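Local atomic coordinates of nicotinate phosphoribosyltransferase (Vibrio cholerae, PDB entry 4HL7), a protein that probably catalyses the ATP-driven synthesis of nicotinate beta-D-ribonucleotide from nicotinate and 5-phospho-alpha-D-ribose 1-diphosphate, a step of NAD(+) biosynthesis. Residues 26-31 with 83-88; 32-37 with 252-257; 233-238 with 268-273. One frame throughout, in Å; residues are numbered along the deposited sequence.

Contact 1 lies wholly within the N-terminal domain and contact 3 wholly within the TIM-barrel-related NAPRTase domain, while contact 2 spans the two. Contacts 1 and 2 share helix 21-33, their centres about 10 Å apart; the second joins that helix to helix 247-258. From contact 2 the path leads to contact 3, centre to centre about 15 Å, through a probable hydrogen bond of 2.6 Å between Y34 OH and H238 NE2. Contacts 1 and 3, about 21 Å apart between centres, still touch, because M26, A29 and I30 pack on W234 or E233. Contact 3 is next to the predicted autophosphorylation site, H232, which carries no phosphate here and is hydrogen-bonded by D269.

Contact 1 (26-31 with 83-88); sequences MMQAIH and PHLKAT
The helical segment 26-31 comes closest to the loop 83-88 where Q28 faces L85, with their CA atoms 6.9 Å apart. Across that gap Q28 sends out a long arm: CG stands anti to the backbone N (chi1 166°) and the chain continues extended, carrying the terminal amide off the helix to the loop backbone. There it is held at both ends. OE1 accepts a nearly straight hydrogen bond (168°) from K86 N, on a lone pair in the carbonyl plane; the 2.5 Å between K86 N and Q28 OE1 is unusually short, its exact value doubtful. NE2 donates to H84 O at 3.2 Å, more bent, with the acceptor tilted out of the amide plane by 22°. A glutamine suits this place because its one flat group offers an acceptor and a donor to complementary backbone atoms.

The amide is sandwiched, its bonds leaving from the rim: the K86 methylenes lie over one face, CG 3.7 Å from Q28 NE2, and the L85 CD2 methyl over the other, 3.7 Å from Q28 OE1. K86 NZ is hydrogen-bonded to A258 O, which also receives a weak bond from Q28 NE2.

K86 is the N-cap of helix 87-93, so Q28 grips the backbone just where that helix starts. The two bonds fix which end of the amide is oxygen, restrict its rotation and satisfy polar atoms of a buried side chain.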
HETATM    1  N   MSE A  26      -5.966   7.020   7.577  1.00 14.37           N
HETATM    2  CA  MSE A  26      -5.898   8.222   6.798  1.00 15.01           C
HETATM    3  C   MSE A  26      -7.302   8.771   6.616  1.00 15.36           C
HETATM    4  O   MSE A  26      -7.487   9.982   6.605  1.00 14.57           O
HETATM    5  CB  MSE A  26      -5.237   7.893   5.453  1.00 15.81           C
HETATM    6  CG  MSE A  26      -4.810   9.111   4.728  1.00 20.95           C
HETATM    7 SE   MSE A  26      -3.660   8.364   3.277  1.00 32.35          SE
HETATM    8  CE  MSE A  26      -2.644   7.183   3.758  1.00 15.48           C
HETATM    9  N   MSE A  27      -8.313   7.909   6.560  1.00 15.23           N
HETATM   10  CA  MSE A  27      -9.689   8.457   6.488  1.00 14.63           C
HETATM   11  C   MSE A  27     -10.017   9.320   7.690  1.00 14.59           C
HETATM   12  O   MSE A  27     -10.727  10.342   7.582  1.00 15.91           O
HETATM   13  CB  MSE A  27     -10.669   7.271   6.397  1.00 14.48           C
HETATM   14  CG  MSE A  27     -12.103   7.806   6.150  1.00 17.74           C
HETATM   15 SE   MSE A  27     -13.248   6.191   6.089  1.00 22.28          SE
HETATM   16  CE  MSE A  27     -15.060   6.912   5.900  1.00 21.28           C
ATOM     17  N   GLN A  28      -9.553   8.924   8.871  1.00 16.43           N
ATOM     18  CA  GLN A  28      -9.711   9.811  10.037  1.00 17.57           C
ATOM     19  C   GLN A  28      -9.054  11.145   9.852  1.00 17.33           C
ATOM     20  O   GLN A  28      -9.648  12.208  10.229  1.00 16.80           O
ATOM     21  CB  GLN A  28      -9.276   9.190  11.382  1.00 18.74           C
ATOM     22  CG  GLN A  28      -9.158  10.311  12.446  1.00 22.63           C
ATOM     23  CD  GLN A  28      -9.091   9.792  13.826  1.00 25.96           C
ATOM     24  OE1 GLN A  28     -10.004   9.087  14.280  1.00 31.89           O
ATOM     25  NE2 GLN A  28      -7.994  10.085  14.512  1.00 30.08           N
ATOM     26  N   ALA A  29      -7.831  11.170   9.308  1.00 16.27           N
ATOM     27  CA  ALA A  29      -7.127  12.452   9.192  1.00 16.26           C
ATOM     28  C   ALA A  29      -7.812  13.344   8.165  1.00 17.03           C
ATOM     29  O   ALA A  29      -7.955  14.561   8.325  1.00 15.28           O
ATOM     30  CB  ALA A  29      -5.650  12.244   8.796  1.00 16.45           C
ATOM     31  N   ILE A  30      -8.321  12.712   7.128  1.00 14.92           N
ATOM     32  CA  ILE A  30      -9.037  13.447   6.025  1.00 15.03           C
ATOM     33  C   ILE A  30     -10.393  13.933   6.593  1.00 15.58           C
ATOM     34  O   ILE A  30     -10.829  15.091   6.327  1.00 15.11           O
ATOM     35  CB  ILE A  30      -9.269  12.515   4.807  1.00 15.17           C
ATOM     36  CG1 ILE A  30      -7.905  12.209   4.163  1.00 16.69           C
ATOM     37  CG2 ILE A  30     -10.196  13.176   3.736  1.00 16.99           C
ATOM     38  CD1 ILE A  30      -7.948  10.936   3.314  1.00 15.58           C
ATOM     39  N   HIS A  31     -11.047  13.090   7.371  1.00 15.79           N
ATOM     40  CA  HIS A  31     -12.332  13.463   8.054  1.00 17.63           C
ATOM     41  C   HIS A  31     -12.128  14.725   8.884  1.00 18.11           C
ATOM     42  O   HIS A  31     -12.955  15.642   8.865  1.00 17.59           O
ATOM     43  CB  HIS A  31     -12.811  12.260   8.898  1.00 17.37           C
ATOM     44  CG  HIS A  31     -13.870  12.556   9.889  1.00 19.58           C
ATOM     45  ND1 HIS A  31     -15.189  12.434   9.604  1.00 19.80           N
ATOM     46  CD2 HIS A  31     -13.789  12.890  11.254  1.00 19.04           C
ATOM     47  CE1 HIS A  31     -15.917  12.713  10.711  1.00 21.47           C
ATOM     48  NE2 HIS A  31     -15.060  12.990  11.715  1.00 23.02           N
ATOM     49  N   PRO A  83      -6.787   2.618  19.222  1.00 23.90           N
ATOM     50  CA  PRO A  83      -7.121   3.643  20.214  1.00 24.49           C
ATOM     51  C   PRO A  83      -6.829   5.090  19.784  1.00 23.56           C
ATOM     52  O   PRO A  83      -7.368   6.023  20.378  1.00 25.44           O
ATOM     53  CB  PRO A  83      -6.251   3.250  21.440  1.00 25.37           C
ATOM     54  CG  PRO A  83      -5.121   2.508  20.865  1.00 25.99           C
ATOM     55  CD  PRO A  83      -5.647   1.759  19.650  1.00 23.05           C
ATOM     56  N   HIS A  84      -6.013   5.265  18.754  1.00 23.58           N
ATOM     57  CA  HIS A  84      -5.763   6.612  18.219  1.00 23.64           C
ATOM     58  C   HIS A  84      -6.801   7.134  17.252  1.00 23.44           C
ATOM     59  O   HIS A  84      -6.749   8.289  16.873  1.00 23.20           O
ATOM     60  CB  HIS A  84      -4.310   6.758  17.714  1.00 25.03           C
ATOM     61  CG  HIS A  84      -3.327   6.647  18.849  1.00 23.73           C
ATOM     62  ND1 HIS A  84      -3.282   7.563  19.838  1.00 24.32           N
ATOM     63  CD2 HIS A  84      -2.490   5.608  19.228  1.00 21.67           C
ATOM     64  CE1 HIS A  84      -2.408   7.141  20.787  1.00 27.33           C
ATOM     65  NE2 HIS A  84      -1.926   5.952  20.410  1.00 23.18           N
ATOM     66  N   LEU A  85      -7.762   6.271  16.872  1.00 20.02           N
ATOM     67  CA  LEU A  85      -8.974   6.721  16.185  1.00 20.83           C
ATOM     68  C   LEU A  85      -9.949   7.460  17.150  1.00 21.72           C
ATOM     69  O   LEU A  85     -10.200   6.996  18.237  1.00 24.69           O
ATOM     70  CB  LEU A  85      -9.668   5.530  15.492  1.00 19.61           C
ATOM     71  CG  LEU A  85      -8.745   4.906  14.380  1.00 17.85           C
ATOM     72  CD1 LEU A  85      -9.513   3.770  13.705  1.00 19.31           C
ATOM     73  CD2 LEU A  85      -8.290   5.917  13.368  1.00 18.76           C
ATOM     74  N   LYS A  86     -10.441   8.613  16.733  1.00 23.28           N
ATOM     75  CA  LYS A  86     -11.249   9.453  17.622  1.00 23.81           C
ATOM     76  C   LYS A  86     -12.658   8.825  17.725  1.00 24.20           C
ATOM     77  O   LYS A  86     -13.184   8.308  16.728  1.00 24.22           O
ATOM     78  CB  LYS A  86     -11.324  10.872  17.101  1.00 24.03           C
ATOM     79  CG  LYS A  86     -10.010  11.667  17.144  1.00 28.01           C
ATOM     80  CD  LYS A  86     -10.194  12.940  16.346  1.00 32.34           C
ATOM     81  CE  LYS A  86      -9.165  14.033  16.692  1.00 39.57           C
ATOM     82  NZ  LYS A  86      -7.783  13.556  16.492  1.00 43.78           N
ATOM     83  N   ALA A  87     -13.229   8.797  18.936  1.00 24.54           N
ATOM     84  CA  ALA A  87     -14.620   8.327  19.124  1.00 24.88           C
ATOM     85  C   ALA A  87     -15.638   8.995  18.146  1.00 23.60           C
ATOM     86  O   ALA A  87     -16.591   8.325  17.680  1.00 25.16           O
ATOM     87  CB  ALA A  87     -15.045   8.558  20.568  1.00 25.95           C
ATOM     88  N   THR A  88     -15.505  10.299  17.912  1.00 23.10           N
ATOM     89  CA  THR A  88     -16.387  11.017  16.983  1.00 24.84           C
ATOM     90  C   THR A  88     -16.265  10.466  15.571  1.00 25.81           C
ATOM     91  O   THR A  88     -17.285  10.290  14.870  1.00 25.77           O
ATOM     92  CB  THR A  88     -16.170  12.550  16.934  1.00 25.76           C
ATOM     93  OG1 THR A  88     -14.781  12.852  16.725  1.00 25.70           O
ATOM     94  CG2 THR A  88     -16.679  13.206  18.267  1.00 26.53           C
TER

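Contact 2 (32-37 with 252-257)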
ATOM      1  N   HIS A  32     -11.009  14.771   9.583  1.00 17.01           N
ATOM      2  CA  HIS A  32     -10.728  15.856  10.499  1.00 18.04           C
ATOM      3  C   HIS A  32     -10.377  17.134   9.788  1.00 17.82           C
ATOM      4  O   HIS A  32     -10.952  18.207  10.103  1.00 18.31           O
ATOM      5  CB  HIS A  32      -9.584  15.425  11.441  1.00 20.00           C
ATOM      6  CG  HIS A  32      -9.325  16.425  12.531  1.00 21.29           C
ATOM      7  ND1 HIS A  32     -10.072  16.471  13.668  1.00 26.13           N
ATOM      8  CD2 HIS A  32      -8.407  17.472  12.606  1.00 22.42           C
ATOM      9  CE1 HIS A  32      -9.636  17.488  14.440  1.00 27.55           C
ATOM     10  NE2 HIS A  32      -8.633  18.121  13.775  1.00 26.18           N
ATOM     11  N   PHE A  33      -9.470  17.084   8.814  1.00 15.30           N
ATOM     12  CA  PHE A  33      -8.886  18.313   8.206  1.00 14.73           C
ATOM     13  C   PHE A  33      -9.545  18.714   6.876  1.00 15.10           C
ATOM     14  O   PHE A  33      -9.472  19.889   6.466  1.00 15.64           O
ATOM     15  CB  PHE A  33      -7.352  18.132   7.983  1.00 17.40           C
ATOM     16  CG  PHE A  33      -6.535  18.265   9.252  1.00 18.49           C
ATOM     17  CD1 PHE A  33      -6.599  19.432   9.992  1.00 21.80           C
ATOM     18  CD2 PHE A  33      -5.635  17.250   9.647  1.00 20.48           C
ATOM     19  CE1 PHE A  33      -5.840  19.578  11.154  1.00 24.93           C
ATOM     20  CE2 PHE A  33      -4.866  17.380  10.804  1.00 20.53           C
ATOM     21  CZ  PHE A  33      -4.975  18.548  11.551  1.00 22.49           C
ATOM     22  N   TYR A  34     -10.040  17.725   6.146  1.00 14.36           N
ATOM     23  CA  TYR A  34     -10.358  17.892   4.706  1.00 14.79           C
ATOM     24  C   TYR A  34     -11.702  17.244   4.356  1.00 15.26           C
ATOM     25  O   TYR A  34     -11.833  16.566   3.345  1.00 14.85           O
ATOM     26  CB  TYR A  34      -9.228  17.273   3.804  1.00 15.58           C
ATOM     27  CG  TYR A  34      -7.868  17.827   4.136  1.00 17.10           C
ATOM     28  CD1 TYR A  34      -6.813  16.971   4.470  1.00 15.75           C
ATOM     29  CD2 TYR A  34      -7.636  19.198   4.068  1.00 17.25           C
ATOM     30  CE1 TYR A  34      -5.566  17.490   4.862  1.00 16.36           C
ATOM     31  CE2 TYR A  34      -6.419  19.753   4.451  1.00 19.63           C
ATOM     32  CZ  TYR A  34      -5.385  18.868   4.818  1.00 16.78           C
ATOM     33  OH  TYR A  34      -4.153  19.381   5.167  1.00 18.28           O
ATOM     34  N   PRO A  35     -12.712  17.522   5.147  1.00 15.00           N
ATOM     35  CA  PRO A  35     -14.024  16.897   4.905  1.00 16.21           C
ATOM     36  C   PRO A  35     -14.697  17.230   3.553  1.00 17.61           C
ATOM     37  O   PRO A  35     -15.597  16.479   3.138  1.00 18.60           O
ATOM     38  CB  PRO A  35     -14.875  17.461   6.067  1.00 16.86           C
ATOM     39  CG  PRO A  35     -14.251  18.769   6.375  1.00 16.59           C
ATOM     40  CD  PRO A  35     -12.752  18.477   6.272  1.00 15.22           C
ATOM     41  N   ASP A  36     -14.352  18.350   2.926  1.00 16.26           N
ATOM     42  CA  ASP A  36     -14.960  18.742   1.635  1.00 18.53           C
ATOM     43  C   ASP A  36     -13.951  18.670   0.468  1.00 19.00           C
ATOM     44  O   ASP A  36     -14.202  19.195  -0.590  1.00 20.10           O
ATOM     45  CB  ASP A  36     -15.545  20.138   1.709  1.00 19.41           C
ATOM     46  CG  ASP A  36     -16.824  20.185   2.532  1.00 21.22           C
ATOM     47  OD1 ASP A  36     -17.782  19.429   2.206  1.00 24.16           O
ATOM     48  OD2 ASP A  36     -16.878  20.975   3.499  1.00 22.86           O
ATOM     49  N   VAL A  37     -12.803  18.050   0.685  1.00 16.05           N
ATOM     50  CA  VAL A  37     -11.850  17.903  -0.430  1.00 15.18           C
ATOM     51  C   VAL A  37     -12.271  16.756  -1.336  1.00 15.79           C
ATOM     52  O   VAL A  37     -12.657  15.711  -0.833  1.00 16.21           O
ATOM     53  CB  VAL A  37     -10.462  17.645   0.166  1.00 15.63           C
ATOM     54  CG1 VAL A  37      -9.476  17.106  -0.883  1.00 15.74           C
ATOM     55  CG2 VAL A  37      -9.954  18.965   0.806  1.00 15.35           C
ATOM     56  N   LEU A 252       3.613  16.011   6.541  1.00 13.31           N
ATOM     57  CA  LEU A 252       4.255  15.412   7.760  1.00 14.12           C
ATOM     58  C   LEU A 252       3.706  15.994   9.084  1.00 14.21           C
ATOM     59  O   LEU A 252       3.400  15.239  10.022  1.00 15.40           O
ATOM     60  CB  LEU A 252       5.803  15.536   7.733  1.00 13.49           C
ATOM     61  CG  LEU A 252       6.555  14.790   6.584  1.00 14.10           C
ATOM     62  CD1 LEU A 252       7.935  15.363   6.432  1.00 13.69           C
ATOM     63  CD2 LEU A 252       6.614  13.298   6.994  1.00 12.85           C
ATOM     64  N   GLU A 253       3.596  17.311   9.170  1.00 13.74           N
ATOM     65  CA  GLU A 253       3.100  17.947  10.362  1.00 14.21           C
ATOM     66  C   GLU A 253       1.663  17.557  10.662  1.00 14.44           C
ATOM     67  O   GLU A 253       1.301  17.320  11.811  1.00 14.69           O
ATOM     68  CB  GLU A 253       3.236  19.489  10.189  1.00 15.39           C
ATOM     69  CG  GLU A 253       4.720  19.862  10.127  1.00 17.52           C
ATOM     70  CD  GLU A 253       4.895  21.332   9.832  1.00 27.56           C
ATOM     71  OE1 GLU A 253       4.028  21.880   9.162  1.00 27.54           O
ATOM     72  OE2 GLU A 253       5.897  21.908  10.261  1.00 24.14           O
ATOM     73  N   ARG A 254       0.822  17.517   9.641  1.00 14.76           N
ATOM     74  CA  ARG A 254      -0.606  17.327   9.865  1.00 16.20           C
ATOM     75  C   ARG A 254      -0.925  15.883  10.238  1.00 16.26           C
ATOM     76  O   ARG A 254      -1.924  15.634  10.880  1.00 16.43           O
ATOM     77  CB  ARG A 254      -1.394  17.719   8.632  1.00 17.20           C
ATOM     78  CG  ARG A 254      -1.442  19.248   8.547  1.00 25.42           C
ATOM     79  CD  ARG A 254      -2.731  19.767   7.965  1.00 27.11           C
ATOM     80  NE  ARG A 254      -3.183  20.958   8.708  1.00 32.08           N
ATOM     81  CZ  ARG A 254      -4.321  21.590   8.469  1.00 34.16           C
ATOM     82  NH1 ARG A 254      -5.103  21.174   7.477  1.00 30.25           N
ATOM     83  NH2 ARG A 254      -4.664  22.665   9.196  1.00 34.76           N
ATOM     84  N   TRP A 255      -0.089  14.924   9.844  1.00 13.88           N
ATOM     85  CA  TRP A 255      -0.310  13.553  10.336  1.00 14.95           C
ATOM     86  C   TRP A 255      -0.238  13.534  11.866  1.00 15.31           C
ATOM     87  O   TRP A 255      -1.023  12.895  12.546  1.00 15.50           O
ATOM     88  CB  TRP A 255       0.736  12.578   9.750  1.00 15.30           C
ATOM     89  CG  TRP A 255       0.443  11.142  10.108  1.00 15.67           C
ATOM     90  CD1 TRP A 255       0.992  10.350  11.126  1.00 18.47           C
ATOM     91  CD2 TRP A 255      -0.605  10.323   9.516  1.00 17.80           C
ATOM     92  NE1 TRP A 255       0.370   9.078  11.139  1.00 20.76           N
ATOM     93  CE2 TRP A 255      -0.549   9.015  10.156  1.00 19.43           C
ATOM     94  CE3 TRP A 255      -1.532  10.535   8.510  1.00 19.67           C
ATOM     95  CZ2 TRP A 255      -1.425   7.982   9.804  1.00 22.33           C
ATOM     96  CZ3 TRP A 255      -2.380   9.470   8.151  1.00 20.60           C
ATOM     97  CH2 TRP A 255      -2.307   8.236   8.781  1.00 22.05           C
ATOM     98  N   LEU A 256       0.760  14.232  12.409  1.00 15.90           N
ATOM     99  CA  LEU A 256       0.960  14.318  13.862  1.00 16.32           C
ATOM    100  C   LEU A 256      -0.197  15.045  14.593  1.00 17.55           C
ATOM    101  O   LEU A 256      -0.533  14.699  15.704  1.00 23.13           O
ATOM    102  CB  LEU A 256       2.265  15.041  14.153  1.00 15.53           C
ATOM    103  CG  LEU A 256       3.506  14.268  13.608  1.00 15.08           C
ATOM    104  CD1 LEU A 256       4.786  15.083  13.916  1.00 13.63           C
ATOM    105  CD2 LEU A 256       3.669  12.770  14.019  1.00 14.31           C
ATOM    106  N   THR A 257      -0.827  16.016  13.944  1.00 17.71           N
ATOM    107  CA  THR A 257      -1.924  16.776  14.619  1.00 17.73           C
ATOM    108  C   THR A 257      -3.297  16.144  14.387  1.00 20.53           C
ATOM    109  O   THR A 257      -4.293  16.602  14.958  1.00 19.55           O
ATOM    110  CB  THR A 257      -1.919  18.243  14.234  1.00 21.37           C
ATOM    111  OG1 THR A 257      -1.909  18.370  12.839  1.00 20.70           O
ATOM    112  CG2 THR A 257      -0.637  18.922  14.782  1.00 19.97           C
TER
HETATM  113  O   HOH W   1      -7.807  21.815   7.436  1.00 34.97           O
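A cation-pi stack between F33 and R254, backed by a hydrogen bond from R254 to Y34, joins the end of helix 21-33, in the N-terminal domain, to helix 247-258 of the TIM-barrel-related NAPRTase domain. The guanidinium lies nearly flat on the phenyl ring, with planes 19° apart and R254 CZ 4.0 Å from the ring centroid. It is off-centre, sitting above the CD1 side, while the preceding methylene covers the middle: R254 CD is 4.1 Å from the F33 centroid, almost on the ring normal, in a CH-pi contact. Bends at chi2 (-146°) and chi3 lay the arginine chain over the face in this way. To the opposite face the H32 imidazole presents its edge, with CD2 over the centre, 3.5 Å above the F33 ring plane. T257 OG1 approaches the far end of the ring obliquely, 3.3 Å from F33 CZ.

Polar bonds fix the guanidinium's rotation. R254 NH1 donates to Y34 OH at 3.1 Å, the oxygen lying at the guanidinium edge but tilted somewhat from its plane. A water accepts from R254 NH1 at 2.8 Å and donates to F33 O at 2.7 Å, tying the arginine to the backbone where the helix ends. The strongest polar partner of Y34 OH is H238 of helix 232-241, so that hydroxyl links three helical elements.

Arginine suits this semi-exposed seam because its flat cation can spread over an aromatic face while its N-H groups reach out at the rim; the positive charge is thus probably stabilised by pi electrons, a phenol oxygen and water.

Contact 3 (233-238 with 268-273); sequences EWFMGH and TDTLTI
Van der Waals packing carries this buried contact, and one residue, T270, supplies the whole loop side of it. Its CB points toward helix 232-241 and its two branches divide the work. The hydroxyl reaches F235, with OG1 3.5 Å from F235 CB and oblique to the ring; the methyl meets the neighbouring selenomethionine, CG2 lying 3.7 Å from M236 CG. This split follows from chi1 of -58°, which puts OG1 beside the backbone N and CG2 anti to it. No hydrogen bond crosses between the segments. A small, branched threonine fits here, since its short arms bring the loop backbone close to the helix: the CA atoms of F235 and T270 are 6.8 Å apart. The F235 ring itself leads away from the loop, toward A251 and L252 of helix 247-258.

The loop follows strand 265-267 of the parallel sheet and ends at helix 273-279, so the contact packs a strand-to-helix connection against a helix, consistent with a TIM-barrel-related fold. H232, the predicted phosphohistidine but unmodified in this structure, lies at the start of helix 232-241 and is hydrogen-bonded through NE2 to D269 OD1, which places the loop beside that site.

Aromatic contact and hydrogen bonding order the helix from within. The imidazole of H238 stands edge-on to the W234 indole, its CE1 corner over the centre of the face, 3.5 Å above the ring plane. H238 ND1 donates to W234 O at 2.8 Å, nearly straight at 175°, which fixes the rotation of the imidazole. On the loop, polar threonines find partners of their own: T268 OG1 bonds W301 NE1, and T272, the N-cap of helix 273-279, uses its hydroxyl to cap A275 N.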
ATOM      1  N   GLU A 233      -0.307   8.976  -1.123  1.00 16.46           N
ATOM      2  CA  GLU A 233      -1.448   9.882  -1.447  1.00 15.60           C
ATOM      3  C   GLU A 233      -1.673  10.960  -0.468  1.00 14.53           C
ATOM      4  O   GLU A 233      -2.114  12.012  -0.853  1.00 14.79           O
ATOM      5  CB  GLU A 233      -2.789   9.087  -1.647  1.00 16.70           C
ATOM      6  CG  GLU A 233      -3.354   8.558  -0.398  1.00 17.89           C
ATOM      7  CD  GLU A 233      -4.753   7.931  -0.603  1.00 18.76           C
ATOM      8  OE1 GLU A 233      -5.755   8.686  -0.870  1.00 17.36           O
ATOM      9  OE2 GLU A 233      -4.831   6.702  -0.394  1.00 18.77           O
ATOM     10  N   TRP A 234      -1.300  10.758   0.808  1.00 13.07           N
ATOM     11  CA  TRP A 234      -1.441  11.836   1.780  1.00 14.99           C
ATOM     12  C   TRP A 234      -0.499  12.997   1.397  1.00 14.49           C
ATOM     13  O   TRP A 234      -0.867  14.188   1.335  1.00 14.17           O
ATOM     14  CB  TRP A 234      -1.088  11.261   3.155  1.00 14.15           C
ATOM     15  CG  TRP A 234      -1.069  12.260   4.276  1.00 14.79           C
ATOM     16  CD1 TRP A 234       0.031  12.691   5.009  1.00 14.78           C
ATOM     17  CD2 TRP A 234      -2.216  12.952   4.845  1.00 16.54           C
ATOM     18  NE1 TRP A 234      -0.362  13.563   6.021  1.00 13.34           N
ATOM     19  CE2 TRP A 234      -1.708  13.773   5.948  1.00 13.99           C
ATOM     20  CE3 TRP A 234      -3.588  12.957   4.573  1.00 17.48           C
ATOM     21  CZ2 TRP A 234      -2.543  14.548   6.732  1.00 14.19           C
ATOM     22  CZ3 TRP A 234      -4.439  13.777   5.362  1.00 15.94           C
ATOM     23  CH2 TRP A 234      -3.932  14.522   6.438  1.00 14.66           C
ATOM     24  N   PHE A 235       0.725  12.638   1.018  1.00 14.60           N
ATOM     25  CA  PHE A 235       1.708  13.705   0.621  1.00 14.75           C
ATOM     26  C   PHE A 235       1.358  14.323  -0.740  1.00 14.05           C
ATOM     27  O   PHE A 235       1.513  15.555  -0.976  1.00 14.24           O
ATOM     28  CB  PHE A 235       3.084  13.050   0.577  1.00 14.79           C
ATOM     29  CG  PHE A 235       3.490  12.512   1.926  1.00 17.78           C
ATOM     30  CD1 PHE A 235       3.183  11.218   2.295  1.00 18.19           C
ATOM     31  CD2 PHE A 235       4.057  13.342   2.862  1.00 17.01           C
ATOM     32  CE1 PHE A 235       3.482  10.764   3.584  1.00 19.23           C
ATOM     33  CE2 PHE A 235       4.335  12.884   4.164  1.00 19.13           C
ATOM     34  CZ  PHE A 235       4.059  11.588   4.502  1.00 20.87           C
HETATM   35  N   MSE A 236       0.876  13.468  -1.652  1.00 14.36           N
HETATM   36  CA  MSE A 236       0.541  13.946  -3.011  1.00 14.31           C
HETATM   37  C   MSE A 236      -0.662  14.871  -2.919  1.00 14.34           C
HETATM   38  O   MSE A 236      -0.667  15.919  -3.531  1.00 13.37           O
HETATM   39  CB  MSE A 236       0.154  12.695  -3.863  1.00 13.86           C
HETATM   40  CG  MSE A 236       1.431  11.919  -4.214  1.00 13.72           C
HETATM   41 SE   MSE A 236       0.870  10.121  -4.857  1.00 21.10          SE
HETATM   42  CE  MSE A 236       0.396  10.716  -6.665  1.00 18.63           C
ATOM     43  N   GLY A 237      -1.696  14.487  -2.138  1.00 15.45           N
ATOM     44  CA  GLY A 237      -2.889  15.366  -2.018  1.00 13.83           C
ATOM     45  C   GLY A 237      -2.503  16.774  -1.549  1.00 14.64           C
ATOM     46  O   GLY A 237      -3.086  17.767  -1.964  1.00 14.80           O
ATOM     47  N   HIS A 238      -1.530  16.867  -0.643  1.00 11.63           N
ATOM     48  CA  HIS A 238      -1.073  18.203  -0.185  1.00 14.03           C
ATOM     49  C   HIS A 238      -0.512  19.094  -1.245  1.00 13.37           C
ATOM     50  O   HIS A 238      -0.442  20.311  -1.062  1.00 13.58           O
ATOM     51  CB  HIS A 238      -0.147  18.093   1.046  1.00 12.19           C
ATOM     52  CG  HIS A 238      -0.923  17.841   2.327  1.00 13.13           C
ATOM     53  ND1 HIS A 238      -1.377  16.616   2.658  1.00 14.96           N
ATOM     54  CD2 HIS A 238      -1.467  18.725   3.267  1.00 14.53           C
ATOM     55  CE1 HIS A 238      -2.103  16.689   3.812  1.00 13.05           C
ATOM     56  NE2 HIS A 238      -2.154  17.981   4.186  1.00 14.22           N
ATOM     57  N   THR A 268       9.484   8.081   2.022  1.00 16.94           N
ATOM     58  CA  THR A 268      10.453   9.147   1.769  1.00 17.24           C
ATOM     59  C   THR A 268      10.549   9.529   0.323  1.00 17.82           C
ATOM     60  O   THR A 268      11.296  10.516  -0.047  1.00 18.05           O
ATOM     61  CB  THR A 268      11.878   8.702   2.266  1.00 16.51           C
ATOM     62  OG1 THR A 268      12.298   7.608   1.445  1.00 16.13           O
ATOM     63  CG2 THR A 268      11.832   8.262   3.684  1.00 16.52           C
ATOM     64  N   ASP A 269       9.806   8.827  -0.545  1.00 16.14           N
ATOM     65  CA  ASP A 269      10.013   8.969  -1.959  1.00 17.64           C
ATOM     66  C   ASP A 269       8.781   9.477  -2.734  1.00 18.96           C
ATOM     67  O   ASP A 269       8.654   9.221  -3.925  1.00 21.66           O
ATOM     68  CB  ASP A 269      10.466   7.599  -2.593  1.00 20.56           C
ATOM     69  CG  ASP A 269       9.388   6.501  -2.485  1.00 21.85           C
ATOM     70  OD1 ASP A 269       8.546   6.537  -1.554  1.00 20.04           O
ATOM     71  OD2 ASP A 269       9.406   5.574  -3.348  1.00 23.48           O
ATOM     72  N   THR A 270       7.925  10.246  -2.099  1.00 15.05           N
ATOM     73  CA  THR A 270       6.880  10.895  -2.882  1.00 16.30           C
ATOM     74  C   THR A 270       7.534  11.829  -3.892  1.00 15.37           C
ATOM     75  O   THR A 270       7.130  11.943  -5.056  1.00 16.31           O
ATOM     76  CB  THR A 270       5.978  11.734  -1.986  1.00 14.15           C
ATOM     77  OG1 THR A 270       5.377  10.911  -0.969  1.00 16.47           O
ATOM     78  CG2 THR A 270       4.874  12.438  -2.857  1.00 17.14           C
ATOM     79  N   LEU A 271       8.607  12.483  -3.442  1.00 16.73           N
ATOM     80  CA  LEU A 271       9.379  13.383  -4.277  1.00 16.82           C
ATOM     81  C   LEU A 271      10.750  12.731  -4.477  1.00 20.82           C
ATOM     82  O   LEU A 271      10.856  11.834  -5.331  1.00 24.25           O
ATOM     83  CB  LEU A 271       9.503  14.772  -3.607  1.00 16.49           C
ATOM     84  CG  LEU A 271       8.095  15.367  -3.376  1.00 16.52           C
ATOM     85  CD1 LEU A 271       8.174  16.613  -2.531  1.00 15.70           C
ATOM     86  CD2 LEU A 271       7.448  15.752  -4.723  1.00 19.61           C
ATOM     87  N   THR A 272      11.780  13.146  -3.720  1.00 16.31           N
ATOM     88  CA  THR A 272      13.075  12.402  -3.767  1.00 17.82           C
ATOM     89  C   THR A 272      13.626  12.320  -2.334  1.00 18.09           C
ATOM     90  O   THR A 272      13.232  13.092  -1.468  1.00 15.54           O
ATOM     91  CB  THR A 272      14.116  13.062  -4.603  1.00 18.17           C
ATOM     92  OG1 THR A 272      14.395  14.369  -4.067  1.00 20.17           O
ATOM     93  CG2 THR A 272      13.672  13.138  -6.135  1.00 20.89           C
ATOM     94  N   ILE A 273      14.634  11.480  -2.128  1.00 17.06           N
ATOM     95  CA  ILE A 273      15.255  11.410  -0.796  1.00 16.97           C
ATOM     96  C   ILE A 273      15.842  12.766  -0.391  1.00 16.55           C
ATOM     97  O   ILE A 273      15.660  13.190   0.782  1.00 16.39           O
ATOM     98  CB  ILE A 273      16.297  10.278  -0.706  1.00 20.45           C
ATOM     99  CG1 ILE A 273      16.778  10.043   0.754  1.00 19.65           C
ATOM    100  CG2 ILE A 273      17.477  10.565  -1.624  1.00 22.61           C
ATOM    101  CD1 ILE A 273      15.683   9.833   1.764  1.00 19.74           C
TER